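Local coordinates for aspartate aminotransferase (Leishmania major, PDB 4H51), which probably catalyses the pyridoxal phosphate-dependent transfer of the amino group of L-aspartate to 2-oxoglutarate, working as a homodimer, at residues Leu64-Lys69 against His314-Asn319; Gln72-Met77 against Gly309-His314; Gly238-Asp243 against Glu325-Leu330. All coordinates share one frame; numbering follows the deposited sequence.

Contact 1 (Leu64-Lys69 against His314-Asn319)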
ATOM      1  N   LEU B  64       8.308   0.835  20.772  1.00 14.33           N
ATOM      2  CA  LEU B  64       9.218   1.824  21.374  1.00 14.76           C
ATOM      3  C   LEU B  64       8.461   2.743  22.317  1.00 15.62           C
ATOM      4  O   LEU B  64       7.268   2.994  22.077  1.00 15.34           O
ATOM      5  CB  LEU B  64       9.964   2.644  20.330  1.00 14.01           C
ATOM      6  CG  LEU B  64      11.221   2.018  19.694  1.00 13.97           C
ATOM      7  CD1 LEU B  64      10.964   0.719  18.939  1.00 12.86           C
ATOM      8  CD2 LEU B  64      11.856   3.067  18.798  1.00 13.92           C
ATOM      9  N   ARG B  65       9.126   3.150  23.419  1.00 15.95           N
ATOM     10  CA  ARG B  65       8.528   4.079  24.382  1.00 16.84           C
ATOM     11  C   ARG B  65       8.096   5.365  23.684  1.00 16.53           C
ATOM     12  O   ARG B  65       6.999   5.838  23.912  1.00 17.33           O
ATOM     13  CB  ARG B  65       9.496   4.326  25.568  1.00 17.32           C
ATOM     14  N   VAL B  66       8.919   5.898  22.774  1.00 16.39           N
ATOM     15  CA  VAL B  66       8.548   7.122  22.058  1.00 16.29           C
ATOM     16  C   VAL B  66       7.286   6.937  21.182  1.00 15.97           C
ATOM     17  O   VAL B  66       6.509   7.882  20.987  1.00 15.95           O
ATOM     18  CB  VAL B  66       9.709   7.709  21.214  1.00 16.03           C
ATOM     19  CG1 VAL B  66      10.825   8.165  22.100  1.00 17.51           C
ATOM     20  CG2 VAL B  66      10.232   6.718  20.176  1.00 15.42           C
ATOM     21  N   VAL B  67       7.074   5.728  20.656  1.00 14.99           N
ATOM     22  CA  VAL B  67       5.917   5.467  19.821  1.00 15.16           C
ATOM     23  C   VAL B  67       4.680   5.423  20.693  1.00 16.14           C
ATOM     24  O   VAL B  67       3.638   5.972  20.315  1.00 15.25           O
ATOM     25  CB  VAL B  67       6.054   4.164  19.007  1.00 14.51           C
ATOM     26  CG1 VAL B  67       4.757   3.764  18.346  1.00 14.16           C
ATOM     27  CG2 VAL B  67       7.157   4.316  17.968  1.00 14.07           C
ATOM     28  N   ARG B  68       4.797   4.787  21.861  1.00 17.87           N
ATOM     29  CA  ARG B  68       3.678   4.779  22.805  1.00 20.31           C
ATOM     30  C   ARG B  68       3.291   6.178  23.189  1.00 20.06           C
ATOM     31  O   ARG B  68       2.114   6.471  23.200  1.00 19.96           O
ATOM     32  CB  ARG B  68       4.000   4.013  24.093  1.00 22.09           C
ATOM     33  CG  ARG B  68       4.143   2.541  23.906  1.00 23.88           C
ATOM     34  CD  ARG B  68       2.881   1.925  23.383  1.00 24.98           C
ATOM     35  NE  ARG B  68       2.843   0.492  23.673  1.00 27.53           N
ATOM     36  CZ  ARG B  68       2.260  -0.425  22.897  1.00 29.51           C
ATOM     37  NH1 ARG B  68       1.661  -0.091  21.744  1.00 30.59           N
ATOM     38  NH2 ARG B  68       2.265  -1.687  23.277  1.00 30.98           N
ATOM     39  N   LYS B  69       4.264   7.053  23.426  1.00 20.98           N
ATOM     40  CA  LYS B  69       3.995   8.458  23.726  1.00 21.99           C
ATOM     41  C   LYS B  69       3.320   9.167  22.562  1.00 21.61           C
ATOM     42  O   LYS B  69       2.426   9.978  22.756  1.00 20.77           O
ATOM     43  CB  LYS B  69       5.259   9.262  24.010  1.00 23.55           C
ATOM     44  CG  LYS B  69       5.948   8.998  25.327  1.00 25.23           C
ATOM     45  CD  LYS B  69       6.824  10.195  25.681  1.00 26.57           C
ATOM     46  CE  LYS B  69       7.610   9.944  26.943  1.00 28.91           C
ATOM     47  NZ  LYS B  69       8.564  11.062  27.144  1.00 29.91           N
ATOM     48  N   HIS B 314       6.010  11.318  11.986  1.00 13.43           N
ATOM     49  CA  HIS B 314       6.153  12.771  11.943  1.00 14.30           C
ATOM     50  C   HIS B 314       6.271  13.409  13.316  1.00 15.00           C
ATOM     51  O   HIS B 314       7.139  14.295  13.550  1.00 14.71           O
ATOM     52  CB  HIS B 314       5.000  13.435  11.201  1.00 14.61           C
ATOM     53  CG  HIS B 314       5.102  14.925  11.253  1.00 15.23           C
ATOM     54  ND1 HIS B 314       4.293  15.685  12.018  1.00 15.72           N
ATOM     55  CD2 HIS B 314       6.067  15.785  10.726  1.00 15.78           C
ATOM     56  CE1 HIS B 314       4.664  16.972  11.923  1.00 16.36           C
ATOM     57  NE2 HIS B 314       5.748  17.041  11.122  1.00 15.91           N
ATOM     58  N   LEU B 315       5.393  12.992  14.233  1.00 15.12           N
ATOM     59  CA  LEU B 315       5.413  13.508  15.603  1.00 16.38           C
ATOM     60  C   LEU B 315       6.753  13.257  16.271  1.00 15.90           C
ATOM     61  O   LEU B 315       7.305  14.179  16.930  1.00 16.12           O
ATOM     62  CB  LEU B 315       4.271  12.939  16.472  1.00 17.86           C
ATOM     63  CG  LEU B 315       2.878  13.566  16.433  1.00 20.22           C
ATOM     64  CD1 LEU B 315       2.013  12.833  17.474  1.00 21.44           C
ATOM     65  CD2 LEU B 315       2.864  15.069  16.779  1.00 22.02           C
ATOM     66  N   ILE B 316       7.284  12.048  16.094  1.00 14.93           N
ATOM     67  CA  ILE B 316       8.545  11.640  16.710  1.00 15.34           C
ATOM     68  C   ILE B 316       9.746  12.398  16.087  1.00 15.55           C
ATOM     69  O   ILE B 316      10.662  12.791  16.778  1.00 16.60           O
ATOM     70  CB  ILE B 316       8.745  10.107  16.597  1.00 15.05           C
ATOM     71  CG1 ILE B 316       7.674   9.376  17.477  1.00 14.99           C
ATOM     72  CG2 ILE B 316      10.218   9.721  16.901  1.00 14.99           C
ATOM     73  CD1 ILE B 316       7.479   7.901  17.176  1.00 14.12           C
ATOM     74  N   LEU B 317       9.718  12.608  14.783  1.00 15.10           N
ATOM     75  CA  LEU B 317      10.776  13.333  14.087  1.00 15.19           C
ATOM     76  C   LEU B 317      10.771  14.839  14.380  1.00 16.52           C
ATOM     77  O   LEU B 317      11.846  15.445  14.476  1.00 16.36           O
ATOM     78  CB  LEU B 317      10.633  13.130  12.580  1.00 14.57           C
ATOM     79  CG  LEU B 317      10.916  11.722  12.105  1.00 14.18           C
ATOM     80  CD1 LEU B 317      10.765  11.590  10.574  1.00 14.20           C
ATOM     81  CD2 LEU B 317      12.305  11.227  12.504  1.00 14.39           C
ATOM     82  N   SER B 318       9.592  15.431  14.489  1.00 16.96           N
ATOM     83  CA  SER B 318       9.476  16.897  14.535  1.00 19.13           C
ATOM     84  C   SER B 318       9.480  17.439  15.944  1.00 20.40           C
ATOM     85  O   SER B 318       9.922  18.560  16.156  1.00 21.79           O
ATOM     86  CB  SER B 318       8.211  17.339  13.841  1.00 19.03           C
ATOM     87  OG  SER B 318       7.089  16.762  14.446  1.00 19.31           O
ATOM     88  N   ASN B 319       8.944  16.670  16.887  1.00 20.86           N
ATOM     89  CA  ASN B 319       8.876  17.106  18.296  1.00 23.07           C
ATOM     90  C   ASN B 319      10.250  16.963  18.965  1.00 23.83           C
ATOM     91  O   ASN B 319      10.864  15.914  18.985  1.00 21.44           O
ATOM     92  CB  ASN B 319       7.816  16.327  19.028  1.00 23.56           C
ATOM     93  CG  ASN B 319       7.676  16.738  20.474  1.00 26.18           C
ATOM     94  OD1 ASN B 319       8.372  16.211  21.334  1.00 26.54           O
ATOM     95  ND2 ASN B 319       6.744  17.670  20.753  1.00 28.02           N
TER
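Two near-staggered torsions stretch Ile-316 toward Val-66 and Val-67: chi1 of -67° sets CG1 anti to the carbonyl carbon, and chi2 of 163° then carries CD1 straight on to the facing helix. Val-67 starts out turned from its partner, with its CB directed away from helix 307-318. The branch CG2, lying beside the backbone N, nevertheless swings back to meet the methyl, and Val-67 CG2 and Ile-316 CD1 stand 3.7 Å apart, the two side chains crossing at a slant. The same methyl lies 3.9 Å from Val-67 CA. Val-66 points its CB at the other segment, but its nearest atom to the isoleucine is the carbonyl oxygen: Ile-316 CD1 is 3.9 Å from Val-66 O and 4.2 Å from Val-66 CG2. One isoleucine tip thus rests on the helix surface where the two valines adjoin, a buried, largely apolar contact with no hydrogen bond across it. On the far flank of helix 307-318, Ser-318 OG turns back to His-314 O at 2.6 Å, from above the carbonyl plane, while Ser-318 N reaches that oxygen from the opposite face. The Val-66, Val-67 and Ile-316 contact lies near the first turn of helix 65-76 and the last turn of helix 307-318. Ile-316 also touches Trp-326 of helix 320-350 and Met-267, and Val-67 touches Leu-269; both loop residues closely follow Lys-265, which carries the pyridoxal phosphate. Val-67 further packs on Tyr-81 of the second subunit, so the contact lies between helix 320-350, the cofactor-bearing loop and the dimer interface.

Contact 2 (Gln72-Met77 against Gly309-His314)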
ATOM      1  N   GLN B  72      -0.489   8.474  22.133  1.00 19.98           N
ATOM      2  CA  GLN B  72      -1.353   9.292  23.000  1.00 21.38           C
ATOM      3  C   GLN B  72      -1.483  10.726  22.524  1.00 21.18           C
ATOM      4  O   GLN B  72      -2.567  11.334  22.595  1.00 20.75           O
ATOM      5  CB  GLN B  72      -0.834   9.282  24.440  1.00 23.44           C
ATOM      6  CG  GLN B  72      -1.830   9.849  25.441  1.00 24.53           C
ATOM      7  CD  GLN B  72      -3.189   9.143  25.468  1.00 25.13           C
ATOM      8  OE1 GLN B  72      -3.293   7.947  25.745  1.00 25.27           O
ATOM      9  NE2 GLN B  72      -4.249   9.910  25.214  1.00 25.46           N
ATOM     10  N   LEU B  73      -0.374  11.289  22.060  1.00 21.52           N
ATOM     11  CA  LEU B  73      -0.390  12.665  21.589  1.00 22.11           C
ATOM     12  C   LEU B  73      -1.273  12.794  20.352  1.00 20.28           C
ATOM     13  O   LEU B  73      -2.030  13.749  20.231  1.00 19.70           O
ATOM     14  CB  LEU B  73       1.045  13.175  21.359  1.00 22.87           C
ATOM     15  CG  LEU B  73       1.830  13.192  22.694  1.00 24.78           C
ATOM     16  CD1 LEU B  73       3.274  13.563  22.390  1.00 24.71           C
ATOM     17  CD2 LEU B  73       1.172  14.102  23.765  1.00 26.26           C
ATOM     18  N   LEU B  74      -1.240  11.803  19.460  1.00 18.96           N
ATOM     19  CA  LEU B  74      -2.132  11.807  18.281  1.00 18.95           C
ATOM     20  C   LEU B  74      -3.598  11.675  18.658  1.00 19.13           C
ATOM     21  O   LEU B  74      -4.476  12.341  18.077  1.00 18.86           O
ATOM     22  CB  LEU B  74      -1.792  10.659  17.303  1.00 19.43           C
ATOM     23  CG  LEU B  74      -0.693  10.852  16.293  1.00 19.83           C
ATOM     24  CD1 LEU B  74      -0.608   9.568  15.450  1.00 19.77           C
ATOM     25  CD2 LEU B  74      -1.029  12.060  15.427  1.00 19.88           C
ATOM     26  N   LEU B  75      -3.886  10.786  19.598  1.00 20.23           N
ATOM     27  CA  LEU B  75      -5.249  10.610  20.046  1.00 21.69           C
ATOM     28  C   LEU B  75      -5.779  11.928  20.652  1.00 21.96           C
ATOM     29  O   LEU B  75      -6.902  12.360  20.350  1.00 21.08           O
ATOM     30  CB  LEU B  75      -5.309   9.467  21.047  1.00 24.72           C
ATOM     31  CG  LEU B  75      -6.679   8.862  21.284  1.00 26.47           C
ATOM     32  CD1 LEU B  75      -7.380   8.756  19.972  1.00 28.18           C
ATOM     33  CD2 LEU B  75      -6.584   7.478  21.929  1.00 29.36           C
ATOM     34  N   ASP B  76      -4.937  12.603  21.426  1.00 21.69           N
ATOM     35  CA  ASP B  76      -5.332  13.851  22.038  1.00 23.27           C
ATOM     36  C   ASP B  76      -5.597  14.959  21.022  1.00 22.78           C
ATOM     37  O   ASP B  76      -6.319  15.919  21.330  1.00 23.04           O
ATOM     38  CB  ASP B  76      -4.259  14.342  23.004  1.00 24.91           C
ATOM     39  CG  ASP B  76      -4.107  13.463  24.225  1.00 25.16           C
ATOM     40  OD1 ASP B  76      -4.985  12.635  24.515  1.00 25.37           O
ATOM     41  OD2 ASP B  76      -3.032  13.585  24.849  1.00 27.51           O
ATOM     42  N   MET B  77      -5.005  14.853  19.843  1.00 21.79           N
ATOM     43  CA  MET B  77      -5.228  15.829  18.776  1.00 22.01           C
ATOM     44  C   MET B  77      -6.563  15.698  18.063  1.00 21.46           C
ATOM     45  O   MET B  77      -6.941  16.575  17.280  1.00 20.14           O
ATOM     46  CB  MET B  77      -4.090  15.790  17.766  1.00 22.63           C
ATOM     47  CG  MET B  77      -2.792  16.428  18.213  1.00 24.01           C
ATOM     48  SD  MET B  77      -1.479  16.096  17.043  1.00 24.07           S
ATOM     49  CE  MET B  77      -1.858  17.270  15.731  1.00 25.72           C
ATOM     50  N   GLY B 309       0.926   5.522  10.450  1.00 10.25           N
ATOM     51  CA  GLY B 309       2.390   5.385  10.653  1.00 10.31           C
ATOM     52  C   GLY B 309       3.141   6.704  10.378  1.00 10.52           C
ATOM     53  O   GLY B 309       4.013   7.115  11.128  1.00 10.40           O
ATOM     54  N   ALA B 310       2.737   7.370   9.302  1.00 11.03           N
ATOM     55  CA  ALA B 310       3.319   8.671   8.899  1.00 11.23           C
ATOM     56  C   ALA B 310       3.081   9.715   9.986  1.00 11.59           C
ATOM     57  O   ALA B 310       3.951  10.481  10.295  1.00 11.14           O
ATOM     58  CB  ALA B 310       2.721   9.132   7.580  1.00 11.21           C
ATOM     59  N   ARG B 311       1.909   9.703  10.565  1.00 12.43           N
ATOM     60  CA  ARG B 311       1.603  10.664  11.638  1.00 13.67           C
ATOM     61  C   ARG B 311       2.409  10.366  12.889  1.00 13.04           C
ATOM     62  O   ARG B 311       2.966  11.287  13.507  1.00 14.47           O
ATOM     63  CB  ARG B 311       0.117  10.666  11.925  1.00 15.02           C
ATOM     64  CG  ARG B 311      -0.739  11.328  10.843  1.00 17.14           C
ATOM     65  CD  ARG B 311      -2.152  11.591  11.398  1.00 20.96           C
ATOM     66  NE  ARG B 311      -3.129  11.778  10.328  1.00 24.82           N
ATOM     67  CZ  ARG B 311      -3.258  12.886   9.613  1.00 28.92           C
ATOM     68  NH1 ARG B 311      -2.551  13.987   9.907  1.00 31.38           N
ATOM     69  NH2 ARG B 311      -4.146  12.900   8.628  1.00 33.37           N
ATOM     70  N   LEU B 312       2.480   9.093  13.291  1.00 12.41           N
ATOM     71  CA  LEU B 312       3.335   8.738  14.404  1.00 12.15           C
ATOM     72  C   LEU B 312       4.797   9.188  14.174  1.00 12.60           C
ATOM     73  O   LEU B 312       5.426   9.835  15.026  1.00 12.57           O
ATOM     74  CB  LEU B 312       3.311   7.226  14.686  1.00 11.92           C
ATOM     75  CG  LEU B 312       2.036   6.597  15.289  1.00 12.08           C
ATOM     76  CD1 LEU B 312       2.096   5.064  15.235  1.00 11.68           C
ATOM     77  CD2 LEU B 312       1.793   7.102  16.730  1.00 12.70           C
ATOM     78  N   ALA B 313       5.333   8.829  13.018  1.00 12.24           N
ATOM     79  CA  ALA B 313       6.730   9.135  12.692  1.00 12.27           C
ATOM     80  C   ALA B 313       6.953  10.617  12.589  1.00 12.80           C
ATOM     81  O   ALA B 313       7.963  11.169  13.046  1.00 12.10           O
ATOM     82  CB  ALA B 313       7.118   8.470  11.395  1.00 11.68           C
ATOM     83  N   HIS B 314       6.010  11.318  11.986  1.00 13.43           N
ATOM     84  CA  HIS B 314       6.153  12.771  11.943  1.00 14.30           C
ATOM     85  C   HIS B 314       6.271  13.409  13.316  1.00 15.00           C
ATOM     86  O   HIS B 314       7.139  14.295  13.550  1.00 14.71           O
ATOM     87  CB  HIS B 314       5.000  13.435  11.201  1.00 14.61           C
ATOM     88  CG  HIS B 314       5.102  14.925  11.253  1.00 15.23           C
ATOM     89  ND1 HIS B 314       4.293  15.685  12.018  1.00 15.72           N
ATOM     90  CD2 HIS B 314       6.067  15.785  10.726  1.00 15.78           C
ATOM     91  CE1 HIS B 314       4.664  16.972  11.923  1.00 16.36           C
ATOM     92  NE2 HIS B 314       5.748  17.041  11.122  1.00 15.91           N
TER
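Leu-74 reaches from helix 65-76 onto Arg-311 and Leu-312 of helix 307-318. CB points at the opposing helix and serves as the stem. CG follows, turned to the backbone N side and anti to the carbonyl carbon (chi1 -84°), and lies against the next turn of the partner helix, with Leu-74 CG 3.6 Å from Leu-315 CD1. Beyond CG the branches divide. CD1, which prolongs the chain in extended form (chi2 -179°), makes the contacts with both residues: Leu-74 CD1 is 3.7 Å from Leu-312 CD2, 4.0 Å from Leu-312 CG and 3.8 Å from Arg-311 CB. CD2 meets the same methylene beside it, with Leu-74 CD2 3.9 Å from Arg-311 CB. Both methyls of the fork thus rest on the base of the arginine, and Leu-74 crosses Arg-311 and Leu-312 at about a right angle. Arg-311 offers its aliphatic root here, then extends from CG to NE and carries its guanidinium away to a cation-pi contact with Tyr-89. Leu-312 also packs on Tyr-81 of the second subunit, and Leu-75 meets Leu-75 of that subunit, which puts this end of helix 65-76 at the dimer interface. On the outer side of the helix Gln-72 NE2 donates to Asp-76 OD1 at 2.9 Å, lying above the carboxylate plane. Across the contact itself everything is hydrocarbon: cohesion comes from dispersion and burial, and the arginine is used in two halves, an aliphatic base for the helix pair and a charged end for an aromatic partner.

Contact 3 (Gly238-Asp243 against Glu325-Leu330)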
ATOM      1  N   GLY B 238      24.160   2.528  15.486  1.00 22.29           N
ATOM      2  CA  GLY B 238      23.385   3.253  16.512  1.00 22.00           C
ATOM      3  C   GLY B 238      23.288   4.778  16.369  1.00 20.29           C
ATOM      4  O   GLY B 238      22.581   5.450  17.140  1.00 19.31           O
ATOM      5  N   SER B 239      23.952   5.316  15.347  1.00 19.02           N
ATOM      6  CA  SER B 239      23.835   6.735  14.996  1.00 18.37           C
ATOM      7  C   SER B 239      23.256   6.944  13.600  1.00 17.19           C
ATOM      8  O   SER B 239      23.831   6.437  12.619  1.00 16.83           O
ATOM      9  CB  SER B 239      25.231   7.357  15.017  1.00 18.27           C
ATOM     10  OG  SER B 239      25.260   8.614  14.352  1.00 17.10           O
ATOM     11  N   LEU B 240      22.190   7.728  13.532  1.00 17.06           N
ATOM     12  CA  LEU B 240      21.518   8.102  12.264  1.00 16.35           C
ATOM     13  C   LEU B 240      22.475   8.863  11.352  1.00 16.40           C
ATOM     14  O   LEU B 240      22.519   8.596  10.132  1.00 14.71           O
ATOM     15  CB  LEU B 240      20.291   8.963  12.508  1.00 16.43           C
ATOM     16  CG  LEU B 240      19.083   8.357  13.225  1.00 16.29           C
ATOM     17  CD1 LEU B 240      18.099   9.455  13.510  1.00 16.22           C
ATOM     18  CD2 LEU B 240      18.472   7.270  12.347  1.00 16.21           C
ATOM     19  N   ASP B 241      23.233   9.795  11.950  1.00 16.18           N
ATOM     20  CA  ASP B 241      24.209  10.554  11.164  1.00 17.28           C
ATOM     21  C   ASP B 241      25.292   9.668  10.585  1.00 17.00           C
ATOM     22  O   ASP B 241      25.574   9.727   9.374  1.00 17.02           O
ATOM     23  CB  ASP B 241      24.821  11.692  11.977  1.00 18.49           C
ATOM     24  CG  ASP B 241      23.905  12.897  12.074  1.00 20.17           C
ATOM     25  OD1 ASP B 241      23.039  13.140  11.215  1.00 20.61           O
ATOM     26  OD2 ASP B 241      24.076  13.640  13.027  1.00 23.33           O
ATOM     27  N   THR B 242      25.901   8.825  11.424  1.00 16.10           N
ATOM     28  CA  THR B 242      26.946   7.938  10.922  1.00 16.57           C
ATOM     29  C   THR B 242      26.434   7.001   9.853  1.00 15.48           C
ATOM     30  O   THR B 242      27.140   6.758   8.858  1.00 15.69           O
ATOM     31  CB  THR B 242      27.610   7.109  12.041  1.00 16.88           C
ATOM     32  OG1 THR B 242      28.163   8.003  13.016  1.00 18.30           O
ATOM     33  CG2 THR B 242      28.727   6.227  11.483  1.00 17.07           C
ATOM     34  N   ASP B 243      25.208   6.497  10.039  1.00 14.62           N
ATOM     35  CA  ASP B 243      24.658   5.475   9.130  1.00 14.78           C
ATOM     36  C   ASP B 243      24.253   6.036   7.794  1.00 13.72           C
ATOM     37  O   ASP B 243      24.224   5.299   6.861  1.00 14.43           O
ATOM     38  CB  ASP B 243      23.532   4.697   9.717  1.00 14.53           C
ATOM     39  CG  ASP B 243      23.986   3.722  10.767  1.00 15.37           C
ATOM     40  OD1 ASP B 243      25.203   3.606  11.033  1.00 15.64           O
ATOM     41  OD2 ASP B 243      23.075   3.085  11.303  1.00 16.91           O
ATOM     42  N   GLU B 325      14.612  11.592  22.435  1.00 21.42           N
ATOM     43  CA  GLU B 325      14.312  10.334  23.115  1.00 22.11           C
ATOM     44  C   GLU B 325      14.373   9.135  22.172  1.00 20.34           C
ATOM     45  O   GLU B 325      14.796   8.066  22.570  1.00 18.54           O
ATOM     46  CB  GLU B 325      12.944  10.370  23.771  1.00 24.15           C
ATOM     47  CG  GLU B 325      12.881  11.263  25.004  1.00 26.49           C
ATOM     48  CD  GLU B 325      11.464  11.450  25.536  1.00 28.75           C
ATOM     49  OE1 GLU B 325      10.579  10.616  25.273  1.00 26.32           O
ATOM     50  OE2 GLU B 325      11.269  12.431  26.275  1.00 33.19           O
ATOM     51  N   TRP B 326      13.951   9.330  20.928  1.00 18.73           N
ATOM     52  CA  TRP B 326      14.004   8.264  19.938  1.00 16.51           C
ATOM     53  C   TRP B 326      15.424   7.887  19.584  1.00 16.28           C
ATOM     54  O   TRP B 326      15.817   6.712  19.543  1.00 14.87           O
ATOM     55  CB  TRP B 326      13.215   8.695  18.689  1.00 15.45           C
ATOM     56  CG  TRP B 326      13.382   7.749  17.542  1.00 14.79           C
ATOM     57  CD1 TRP B 326      13.141   6.410  17.546  1.00 14.34           C
ATOM     58  CD2 TRP B 326      13.789   8.055  16.154  1.00 14.64           C
ATOM     59  NE1 TRP B 326      13.448   5.850  16.340  1.00 14.01           N
ATOM     60  CE2 TRP B 326      13.816   6.791  15.458  1.00 13.85           C
ATOM     61  CE3 TRP B 326      14.164   9.201  15.476  1.00 14.99           C
ATOM     62  CZ2 TRP B 326      14.181   6.690  14.143  1.00 14.01           C
ATOM     63  CZ3 TRP B 326      14.539   9.080  14.160  1.00 13.88           C
ATOM     64  CH2 TRP B 326      14.519   7.857  13.501  1.00 13.75           C
ATOM     65  N   GLU B 327      16.227   8.891  19.285  1.00 16.27           N
ATOM     66  CA  GLU B 327      17.616   8.643  19.010  1.00 17.39           C
ATOM     67  C   GLU B 327      18.307   7.879  20.151  1.00 17.08           C
ATOM     68  O   GLU B 327      19.068   6.961  19.868  1.00 17.21           O
ATOM     69  CB  GLU B 327      18.336   9.929  18.586  1.00 18.49           C
ATOM     70  CG  GLU B 327      17.796  10.465  17.270  1.00 19.37           C
ATOM     71  CD  GLU B 327      18.630  11.571  16.650  1.00 21.45           C
ATOM     72  OE1 GLU B 327      19.820  11.312  16.384  1.00 24.64           O
ATOM     73  OE2 GLU B 327      18.092  12.644  16.350  1.00 21.53           O
ATOM     74  N   ALA B 328      18.017   8.228  21.412  1.00 18.59           N
ATOM     75  CA  ALA B 328      18.545   7.486  22.579  1.00 18.39           C
ATOM     76  C   ALA B 328      18.107   6.031  22.572  1.00 18.01           C
ATOM     77  O   ALA B 328      18.904   5.131  22.815  1.00 18.30           O
ATOM     78  CB  ALA B 328      18.121   8.141  23.905  1.00 19.84           C
ATOM     79  N   GLU B 329      16.828   5.835  22.312  1.00 17.03           N
ATOM     80  CA  GLU B 329      16.213   4.540  22.341  1.00 16.85           C
ATOM     81  C   GLU B 329      16.789   3.641  21.213  1.00 15.80           C
ATOM     82  O   GLU B 329      17.163   2.509  21.435  1.00 15.38           O
ATOM     83  CB  GLU B 329      14.704   4.777  22.247  1.00 17.31           C
ATOM     84  CG  GLU B 329      13.886   3.557  22.539  1.00 17.75           C
ATOM     85  CD  GLU B 329      12.411   3.801  22.826  1.00 17.51           C
ATOM     86  OE1 GLU B 329      11.801   2.798  23.224  1.00 17.47           O
ATOM     87  OE2 GLU B 329      11.836   4.884  22.592  1.00 17.42           O
ATOM     88  N   LEU B 330      16.959   4.207  20.026  1.00 15.13           N
ATOM     89  CA  LEU B 330      17.506   3.470  18.912  1.00 15.12           C
ATOM     90  C   LEU B 330      18.935   3.106  19.189  1.00 14.82           C
ATOM     91  O   LEU B 330      19.372   1.986  18.880  1.00 14.44           O
ATOM     92  CB  LEU B 330      17.393   4.319  17.628  1.00 15.73           C
ATOM     93  CG  LEU B 330      17.948   3.800  16.309  1.00 16.01           C
ATOM     94  CD1 LEU B 330      17.289   2.463  15.976  1.00 15.57           C
ATOM     95  CD2 LEU B 330      17.654   4.848  15.227  1.00 15.70           C
TER
HETATM   96  O   HOH W   1      20.085   6.851  17.337  1.00 21.20           O
HETATM   97  O   HOH W   2      21.125   8.879  16.099  1.00 17.75           O
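Leu-240, on the first turn of the short helix 240-243, pushes its forked end between Trp-326, Glu-327 and Leu-330 of helix 320-350. Its CG stands beside the backbone N and anti to the carbonyl carbon, which sends the fork at that helix. The extended branch CD1 (chi2 172°) serves two neighbours, with Leu-240 CD1 3.6 Å from Trp-326 CZ3 and 3.8 Å from Glu-327 CD. The other branch turns to the third, placing Leu-240 CD2 3.9 Å from Leu-330 CD2. All three partners are crossed at about a right angle. Trp-326 and Leu-330 share a trans first torsion, CG pointing back from the N (172° and 178°). The indole is thereby brought forward with its six-membered ring at the leucine, and the CD2 methyl of Leu-330 lies over one indole face, offset toward the rim. Trp-326 NE1 donates to Asn-266 O, next to the cofactor-bearing Lys-265, which should help fix the ring's rotation. Glu-327 runs extended beyond CG, laying its carboxylate carbon against Leu-240; its OE2 forms a salt bridge with Arg-323. Two waters supply the polar links. One donates to Gly-238 O at 2.9 Å and to Glu-327 O at 2.7 Å. The second accepts from Leu-240 N at 3.0 Å and donates to Glu-327 OE1 at 2.8 Å. Ser-239 is the N-cap of the short helix: its OG accepts a nearly straight bond from Thr-242 N. No direct hydrogen bond joins the segments, so an apolar leucine contact is bordered by two water bridges. The N-terminus of the short helix and Arg-323 would probably favour the negative charge of Glu-327, partly offset by the like charge of Asp-241 nearby.

Along the chain come 64-69, 72-77, 238-243, then 309-314, 314-319 and 325-330. Contacts 1 and 2 are successive points on one interface between helices 65-76 and 307-318, with centres about 8 Å apart and His-314 common to both; each also touches the second subunit. Contact 3 lies about 13 Å from the centre of contact 1 and about 20 Å from that of contact 2, on helix 320-350, which directly follows helix 307-318. Lys-69 to Glu-325, a salt bridge, ties contacts 1 and 3 together. The three thus connect the dimer interface to helix 320-350, passing close to the loop that follows the cofactor lysine.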